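Glycine betaine, L-proline ABC transporter, glycine/betaine/L-proline-binding protein (ProX) (Borrelia burgdorferi, PDB 3TMG) binds trimethyl glycine (glycine betaine) as the substrate-binding protein of an ABC transporter and probably delivers it for uptake into the cell. Local coordinates at residues T29-K41 / G250-K262. Numbering follows the deposited sequence.
Sequences TAATNVLKVVFEK and GKEYRNAVEFVEK
A256 and V34 mark where the two helices come closest, the axes of 29-41 and 252-262 being 8.3 Å apart and crossing at -63°. The methyl of A256 presses on the backbone itself, its CB 3.5 Å from N33 C, which is what lets the helices sit so near each other. Around this point the packing is tight and interlocked. Buried N33 bonds within its own helix, ND2 to T29 O, while its OD1 lies at the edge of the Y253 ring, 3.5 Å from Y253 CA. V37 drops as a knob between Y253, A256, V260 and V257, whose exposed side chain edges the tight part; chi1 near 173° sets V37 CG1 opposite the backbone N and against V260 CG2 at 3.6 Å. V260 is a knob in turn among V34, V37, V38 and K41, and V34 CG2 reaches F259 CD1 at 3.8 Å.

Y253 is exposed yet fills a hole between N33, K36, V37 and E40. K36 CE crosses to 3.5 Å from Y253 CE1. Y253 OH donates to E40 OE1 (2.5 Å), which accepts with its syn lone pair near the ring plane. Looseness lies at the charged ends of K36, E40 and K41.

This is knobs-into-holes packing of two helices on one lobe of a periplasmic-binding-protein fold, away from the betaine pocket.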
ATOM      1  N   THR A  29       1.103  -6.607   0.039  1.00 13.87           N
ATOM      2  CA  THR A  29       1.206  -8.065  -0.080  1.00 13.88           C
ATOM      3  C   THR A  29       2.644  -8.491  -0.529  1.00 13.09           C
ATOM      4  O   THR A  29       3.180  -9.454   0.017  1.00 13.31           O
ATOM      5  CB  THR A  29       0.189  -8.568  -1.086  1.00 14.43           C
ATOM      6  OG1 THR A  29      -1.133  -8.170  -0.658  1.00 15.60           O
ATOM      7  CG2 THR A  29       0.260 -10.100  -1.268  1.00 15.79           C
ATOM      8  N   ALA A  30       3.231  -7.821  -1.521  1.00 12.32           N
ATOM      9  CA  ALA A  30       4.666  -8.087  -1.893  1.00 12.32           C
ATOM     10  C   ALA A  30       5.623  -7.947  -0.727  1.00 12.33           C
ATOM     11  O   ALA A  30       6.404  -8.875  -0.411  1.00 12.12           O
ATOM     12  CB  ALA A  30       5.129  -7.214  -3.049  1.00 12.40           C
ATOM     13  N   ALA A  31       5.586  -6.793  -0.068  1.00 11.47           N
ATOM     14  CA  ALA A  31       6.442  -6.573   1.131  1.00 11.42           C
ATOM     15  C   ALA A  31       6.234  -7.571   2.247  1.00 11.93           C
ATOM     16  O   ALA A  31       7.202  -8.035   2.885  1.00 12.14           O
ATOM     17  CB  ALA A  31       6.246  -5.160   1.693  1.00 11.09           C
ATOM     18  N   THR A  32       4.966  -7.902   2.525  1.00 11.75           N
ATOM     19  CA  THR A  32       4.647  -8.775   3.649  1.00 11.83           C
ATOM     20  C   THR A  32       5.114 -10.228   3.401  1.00 12.19           C
ATOM     21  O   THR A  32       5.682 -10.873   4.296  1.00 12.40           O
ATOM     22  CB  THR A  32       3.133  -8.660   4.013  1.00 11.83           C
ATOM     23  OG1 THR A  32       2.883  -7.271   4.337  1.00 12.21           O
ATOM     24  CG2 THR A  32       2.833  -9.480   5.256  1.00 12.68           C
ATOM     25  N   ASN A  33       4.901 -10.716   2.172  1.00 12.02           N
ATOM     26  CA  ASN A  33       5.444 -12.016   1.758  1.00 12.63           C
ATOM     27  C   ASN A  33       6.973 -12.067   1.719  1.00 12.96           C
ATOM     28  O   ASN A  33       7.567 -13.068   2.146  1.00 13.34           O
ATOM     29  CB  ASN A  33       4.833 -12.478   0.425  1.00 12.72           C
ATOM     30  CG  ASN A  33       3.482 -13.163   0.605  1.00 13.05           C
ATOM     31  OD1 ASN A  33       3.439 -14.367   0.783  1.00 14.09           O
ATOM     32  ND2 ASN A  33       2.363 -12.403   0.505  1.00 12.65           N
ATOM     33  N   VAL A  34       7.604 -10.989   1.277  1.00 12.56           N
ATOM     34  CA  VAL A  34       9.092 -10.913   1.380  1.00 13.46           C
ATOM     35  C   VAL A  34       9.539 -11.053   2.845  1.00 14.24           C
ATOM     36  O   VAL A  34      10.390 -11.889   3.134  1.00 14.88           O
ATOM     37  CB  VAL A  34       9.665  -9.615   0.789  1.00 12.97           C
ATOM     38  CG1 VAL A  34      11.155  -9.423   1.186  1.00 13.82           C
ATOM     39  CG2 VAL A  34       9.538  -9.662  -0.722  1.00 12.91           C
ATOM     40  N   LEU A  35       8.955 -10.270   3.758  1.00 14.26           N
ATOM     41  CA  LEU A  35       9.329 -10.386   5.171  1.00 15.63           C
ATOM     42  C   LEU A  35       8.987 -11.751   5.774  1.00 16.32           C
ATOM     43  O   LEU A  35       9.738 -12.301   6.609  1.00 17.01           O
ATOM     44  CB  LEU A  35       8.778  -9.231   5.995  1.00 15.94           C
ATOM     45  CG  LEU A  35       9.536  -7.901   5.826  1.00 16.51           C
ATOM     46  CD1 LEU A  35       9.066  -6.889   6.866  1.00 18.06           C
ATOM     47  CD2 LEU A  35      11.070  -8.003   5.931  1.00 17.07           C
ATOM     48  N   LYS A  36       7.880 -12.341   5.325  1.00 15.64           N
ATOM     49  CA  LYS A  36       7.582 -13.687   5.752  1.00 16.20           C
ATOM     50  C   LYS A  36       8.757 -14.647   5.421  1.00 16.41           C
ATOM     51  O   LYS A  36       9.177 -15.458   6.253  1.00 17.05           O
ATOM     52  CB  LYS A  36       6.295 -14.162   5.083  1.00 16.08           C
ATOM     53  CG  LYS A  36       5.886 -15.546   5.559  1.00 17.84           C
ATOM     54  CD  LYS A  36       4.551 -15.883   4.912  1.00 18.10           C
ATOM     55  CE  LYS A  36       4.545 -17.329   4.577  1.00 20.07           C
ATOM     56  NZ  LYS A  36       3.526 -17.984   5.414  1.00 21.91           N
ATOM     57  N   VAL A  37       9.245 -14.573   4.191  1.00 15.93           N
ATOM     58  CA  VAL A  37      10.377 -15.406   3.726  1.00 16.79           C
ATOM     59  C   VAL A  37      11.652 -15.130   4.539  1.00 17.73           C
ATOM     60  O   VAL A  37      12.327 -16.053   4.980  1.00 18.83           O
ATOM     61  CB  VAL A  37      10.605 -15.214   2.205  1.00 16.29           C
ATOM     62  CG1 VAL A  37      11.879 -15.923   1.757  1.00 17.38           C
ATOM     63  CG2 VAL A  37       9.395 -15.776   1.449  1.00 15.69           C
ATOM     64  N   VAL A  38      11.953 -13.854   4.765  1.00 17.33           N
ATOM     65  CA  VAL A  38      13.089 -13.456   5.595  1.00 18.49           C
ATOM     66  C   VAL A  38      13.012 -14.073   7.015  1.00 19.59           C
ATOM     67  O   VAL A  38      13.984 -14.736   7.462  1.00 20.44           O
ATOM     68  CB  VAL A  38      13.181 -11.922   5.659  1.00 17.70           C
ATOM     69  CG1 VAL A  38      14.248 -11.509   6.648  1.00 18.82           C
ATOM     70  CG2 VAL A  38      13.462 -11.370   4.264  1.00 17.29           C
ATOM     71  N   PHE A  39      11.863 -13.911   7.696  1.00 19.18           N
ATOM     72  CA  PHE A  39      11.688 -14.495   9.034  1.00 20.39           C
ATOM     73  C   PHE A  39      11.763 -16.037   9.028  1.00 21.77           C
ATOM     74  O   PHE A  39      12.334 -16.643   9.938  1.00 22.83           O
ATOM     75  CB  PHE A  39      10.403 -14.020   9.694  1.00 20.03           C
ATOM     76  CG  PHE A  39      10.482 -12.648  10.269  1.00 20.02           C
ATOM     77  CD1 PHE A  39      11.437 -12.334  11.236  1.00 21.15           C
ATOM     78  CD2 PHE A  39       9.575 -11.659   9.890  1.00 19.19           C
ATOM     79  CE1 PHE A  39      11.499 -11.044  11.777  1.00 21.26           C
ATOM     80  CE2 PHE A  39       9.629 -10.393  10.435  1.00 19.33           C
ATOM     81  CZ  PHE A  39      10.597 -10.075  11.381  1.00 19.60           C
ATOM     82  N   GLU A  40      11.185 -16.679   8.013  1.00 21.68           N
ATOM     83  CA  GLU A  40      11.325 -18.128   7.872  1.00 23.11           C
ATOM     84  C   GLU A  40      12.783 -18.562   7.791  1.00 24.59           C
ATOM     85  O   GLU A  40      13.166 -19.558   8.452  1.00 25.45           O
ATOM     86  CB  GLU A  40      10.566 -18.676   6.674  1.00 22.77           C
ATOM     87  CG  GLU A  40       9.058 -18.622   6.854  1.00 22.85           C
ATOM     88  CD  GLU A  40       8.281 -18.987   5.591  1.00 23.35           C
ATOM     89  OE1 GLU A  40       8.850 -19.057   4.481  1.00 23.47           O
ATOM     90  OE2 GLU A  40       7.064 -19.210   5.712  1.00 23.64           O
ATOM     91  N   LYS A  41      13.580 -17.853   6.988  1.00 23.75           N
ATOM     92  CA  LYS A  41      14.993 -18.215   6.856  1.00 25.66           C
ATOM     93  C   LYS A  41      15.768 -18.019   8.150  1.00 27.18           C
ATOM     94  O   LYS A  41      16.755 -18.735   8.392  1.00 28.84           O
ATOM     95  CB  LYS A  41      15.651 -17.505   5.698  1.00 25.05           C
ATOM     96  CG  LYS A  41      15.300 -18.169   4.383  1.00 25.37           C
ATOM     97  CD  LYS A  41      15.593 -17.248   3.225  1.00 25.47           C
ATOM     98  CE  LYS A  41      17.080 -17.283   2.889  1.00 27.32           C
ATOM     99  NZ  LYS A  41      17.585 -18.689   2.930  1.00 28.97           N
ATOM    100  N   GLY A 250      -1.538 -15.459  -7.614  1.00 15.15           N
ATOM    101  CA  GLY A 250      -1.535 -16.592  -6.669  1.00 15.70           C
ATOM    102  C   GLY A 250      -0.120 -17.072  -6.342  1.00 15.62           C
ATOM    103  O   GLY A 250       0.056 -18.053  -5.601  1.00 15.44           O
ATOM    104  N   LYS A 251       0.873 -16.401  -6.927  1.00 15.31           N
ATOM    105  CA  LYS A 251       2.279 -16.870  -6.786  1.00 15.82           C
ATOM    106  C   LYS A 251       3.090 -15.928  -5.867  1.00 15.79           C
ATOM    107  O   LYS A 251       4.324 -15.972  -5.884  1.00 16.02           O
ATOM    108  CB  LYS A 251       2.997 -16.970  -8.122  1.00 15.83           C
ATOM    109  CG  LYS A 251       2.407 -17.890  -9.220  1.00 16.77           C
ATOM    110  CD  LYS A 251       1.937 -19.241  -8.710  1.00 17.13           C
ATOM    111  CE  LYS A 251       1.503 -20.076  -9.906  1.00 18.27           C
ATOM    112  NZ  LYS A 251       0.810 -21.334  -9.501  1.00 19.05           N
ATOM    113  N   GLU A 252       2.423 -15.112  -5.061  1.00 15.98           N
ATOM    114  CA  GLU A 252       3.136 -14.059  -4.288  1.00 16.72           C
ATOM    115  C   GLU A 252       4.140 -14.650  -3.309  1.00 16.35           C
ATOM    116  O   GLU A 252       5.207 -14.109  -3.100  1.00 15.41           O
ATOM    117  CB  GLU A 252       2.160 -13.172  -3.513  1.00 18.54           C
ATOM    118  CG  GLU A 252       1.144 -12.461  -4.398  1.00 21.94           C
ATOM    119  CD  GLU A 252      -0.183 -13.221  -4.541  1.00 23.99           C
ATOM    120  OE1 GLU A 252      -0.229 -14.458  -4.643  1.00 21.86           O
ATOM    121  OE2 GLU A 252      -1.224 -12.537  -4.552  1.00 31.16           O
ATOM    122  N   TYR A 253       3.812 -15.779  -2.711  1.00 16.64           N
ATOM    123  CA  TYR A 253       4.805 -16.355  -1.771  1.00 16.93           C
ATOM    124  C   TYR A 253       6.030 -16.945  -2.516  1.00 16.95           C
ATOM    125  O   TYR A 253       7.177 -16.705  -2.146  1.00 16.47           O
ATOM    126  CB  TYR A 253       4.146 -17.428  -0.911  1.00 17.77           C
ATOM    127  CG  TYR A 253       5.168 -18.148  -0.061  1.00 19.30           C
ATOM    128  CD1 TYR A 253       5.653 -17.557   1.118  1.00 19.48           C
ATOM    129  CD2 TYR A 253       5.669 -19.404  -0.447  1.00 20.56           C
ATOM    130  CE1 TYR A 253       6.618 -18.191   1.892  1.00 20.37           C
ATOM    131  CE2 TYR A 253       6.604 -20.064   0.343  1.00 21.92           C
ATOM    132  CZ  TYR A 253       7.070 -19.445   1.518  1.00 21.54           C
ATOM    133  OH  TYR A 253       8.009 -20.096   2.315  1.00 22.65           O
ATOM    134  N   ARG A 254       5.781 -17.762  -3.533  1.00 17.33           N
ATOM    135  CA  ARG A 254       6.856 -18.290  -4.363  1.00 18.22           C
ATOM    136  C   ARG A 254       7.725 -17.150  -4.931  1.00 17.55           C
ATOM    137  O   ARG A 254       8.958 -17.255  -4.948  1.00 18.23           O
ATOM    138  CB  ARG A 254       6.295 -19.145  -5.513  1.00 19.32           C
ATOM    139  CG  ARG A 254       7.359 -19.808  -6.373  1.00 21.03           C
ATOM    140  CD  ARG A 254       6.817 -20.112  -7.781  1.00 22.07           C
ATOM    141  NE  ARG A 254       6.563 -18.870  -8.556  1.00 21.56           N
ATOM    142  CZ  ARG A 254       5.893 -18.832  -9.706  1.00 21.23           C
ATOM    143  NH1 ARG A 254       5.335 -19.941 -10.198  1.00 22.78           N
ATOM    144  NH2 ARG A 254       5.737 -17.692 -10.335  1.00 20.71           N
ATOM    145  N   ASN A 255       7.088 -16.079  -5.420  1.00 16.17           N
ATOM    146  CA  ASN A 255       7.839 -14.945  -5.976  1.00 16.00           C
ATOM    147  C   ASN A 255       8.624 -14.182  -4.911  1.00 15.85           C
ATOM    148  O   ASN A 255       9.733 -13.687  -5.197  1.00 16.55           O
ATOM    149  CB  ASN A 255       6.925 -13.984  -6.745  1.00 15.22           C
ATOM    150  CG  ASN A 255       6.392 -14.625  -8.007  1.00 15.61           C
ATOM    151  OD1 ASN A 255       6.914 -15.660  -8.449  1.00 16.33           O
ATOM    152  ND2 ASN A 255       5.316 -14.067  -8.550  1.00 14.63           N
ATOM    153  N   ALA A 256       8.120 -14.173  -3.682  1.00 15.09           N
ATOM    154  CA  ALA A 256       8.913 -13.636  -2.544  1.00 14.98           C
ATOM    155  C   ALA A 256      10.136 -14.517  -2.237  1.00 16.15           C
ATOM    156  O   ALA A 256      11.219 -13.991  -1.907  1.00 15.81           O
ATOM    157  CB  ALA A 256       8.024 -13.469  -1.297  1.00 14.31           C
ATOM    158  N   VAL A 257       9.965 -15.840  -2.269  1.00 17.03           N
ATOM    159  CA  VAL A 257      11.097 -16.729  -2.089  1.00 19.19           C
ATOM    160  C   VAL A 257      12.186 -16.396  -3.131  1.00 20.07           C
ATOM    161  O   VAL A 257      13.356 -16.214  -2.774  1.00 20.95           O
ATOM    162  CB  VAL A 257      10.673 -18.213  -2.152  1.00 19.74           C
ATOM    163  CG1 VAL A 257      11.908 -19.125  -2.195  1.00 21.21           C
ATOM    164  CG2 VAL A 257       9.791 -18.544  -0.960  1.00 19.28           C
ATOM    165  N   GLU A 258      11.800 -16.326  -4.413  1.00 20.95           N
ATOM    166  CA  GLU A 258      12.724 -15.931  -5.498  1.00 22.57           C
ATOM    167  C   GLU A 258      13.360 -14.544  -5.255  1.00 20.77           C
ATOM    168  O   GLU A 258      14.571 -14.383  -5.426  1.00 20.53           O
ATOM    169  CB  GLU A 258      12.052 -15.939  -6.883  1.00 25.07           C
ATOM    170  CG  GLU A 258      11.466 -17.282  -7.280  1.00 31.78           C
ATOM    171  CD  GLU A 258      10.796 -17.247  -8.660  1.00 37.25           C
ATOM    172  OE1 GLU A 258      11.317 -16.515  -9.544  1.00 42.29           O
ATOM    173  OE2 GLU A 258       9.764 -17.940  -8.854  1.00 39.09           O
ATOM    174  N   PHE A 259      12.552 -13.568  -4.855  1.00 18.64           N
ATOM    175  CA  PHE A 259      13.071 -12.204  -4.563  1.00 18.25           C
ATOM    176  C   PHE A 259      14.208 -12.231  -3.527  1.00 18.36           C
ATOM    177  O   PHE A 259      15.265 -11.606  -3.712  1.00 19.22           O
ATOM    178  CB  PHE A 259      11.941 -11.293  -4.064  1.00 17.10           C
ATOM    179  CG  PHE A 259      12.410  -9.935  -3.683  1.00 16.55           C
ATOM    180  CD1 PHE A 259      12.910  -9.692  -2.418  1.00 16.68           C
ATOM    181  CD2 PHE A 259      12.317  -8.886  -4.581  1.00 16.20           C
ATOM    182  CE1 PHE A 259      13.388  -8.414  -2.068  1.00 17.20           C
ATOM    183  CE2 PHE A 259      12.740  -7.597  -4.223  1.00 16.32           C
ATOM    184  CZ  PHE A 259      13.285  -7.358  -2.966  1.00 16.45           C
ATOM    185  N   VAL A 260      13.996 -12.979  -2.459  1.00 18.11           N
ATOM    186  CA  VAL A 260      14.979 -13.078  -1.365  1.00 18.87           C
ATOM    187  C   VAL A 260      16.293 -13.754  -1.831  1.00 20.52           C
ATOM    188  O   VAL A 260      17.386 -13.301  -1.468  1.00 20.41           O
ATOM    189  CB  VAL A 260      14.349 -13.763  -0.123  1.00 18.78           C
ATOM    190  CG1 VAL A 260      15.420 -14.169   0.907  1.00 19.55           C
ATOM    191  CG2 VAL A 260      13.324 -12.827   0.522  1.00 17.14           C
ATOM    192  N   GLU A 261      16.161 -14.802  -2.659  1.00 20.96           N
ATOM    193  CA  GLU A 261      17.314 -15.465  -3.291  1.00 22.82           C
ATOM    194  C   GLU A 261      18.078 -14.531  -4.240  1.00 23.47           C
ATOM    195  O   GLU A 261      19.320 -14.532  -4.220  1.00 24.58           O
ATOM    196  CB  GLU A 261      16.874 -16.756  -4.008  1.00 23.05           C
ATOM    197  N   LYS A 262      17.352 -13.739  -5.029  1.00 22.23           N
ATOM    198  CA  LYS A 262      17.923 -12.845  -6.030  1.00 23.24           C
ATOM    199  C   LYS A 262      18.502 -11.540  -5.451  1.00 23.07           C
ATOM    200  O   LYS A 262      19.343 -10.925  -6.071  1.00 23.82           O
ATOM    201  CB  LYS A 262      16.872 -12.475  -7.101  1.00 22.67           C
TER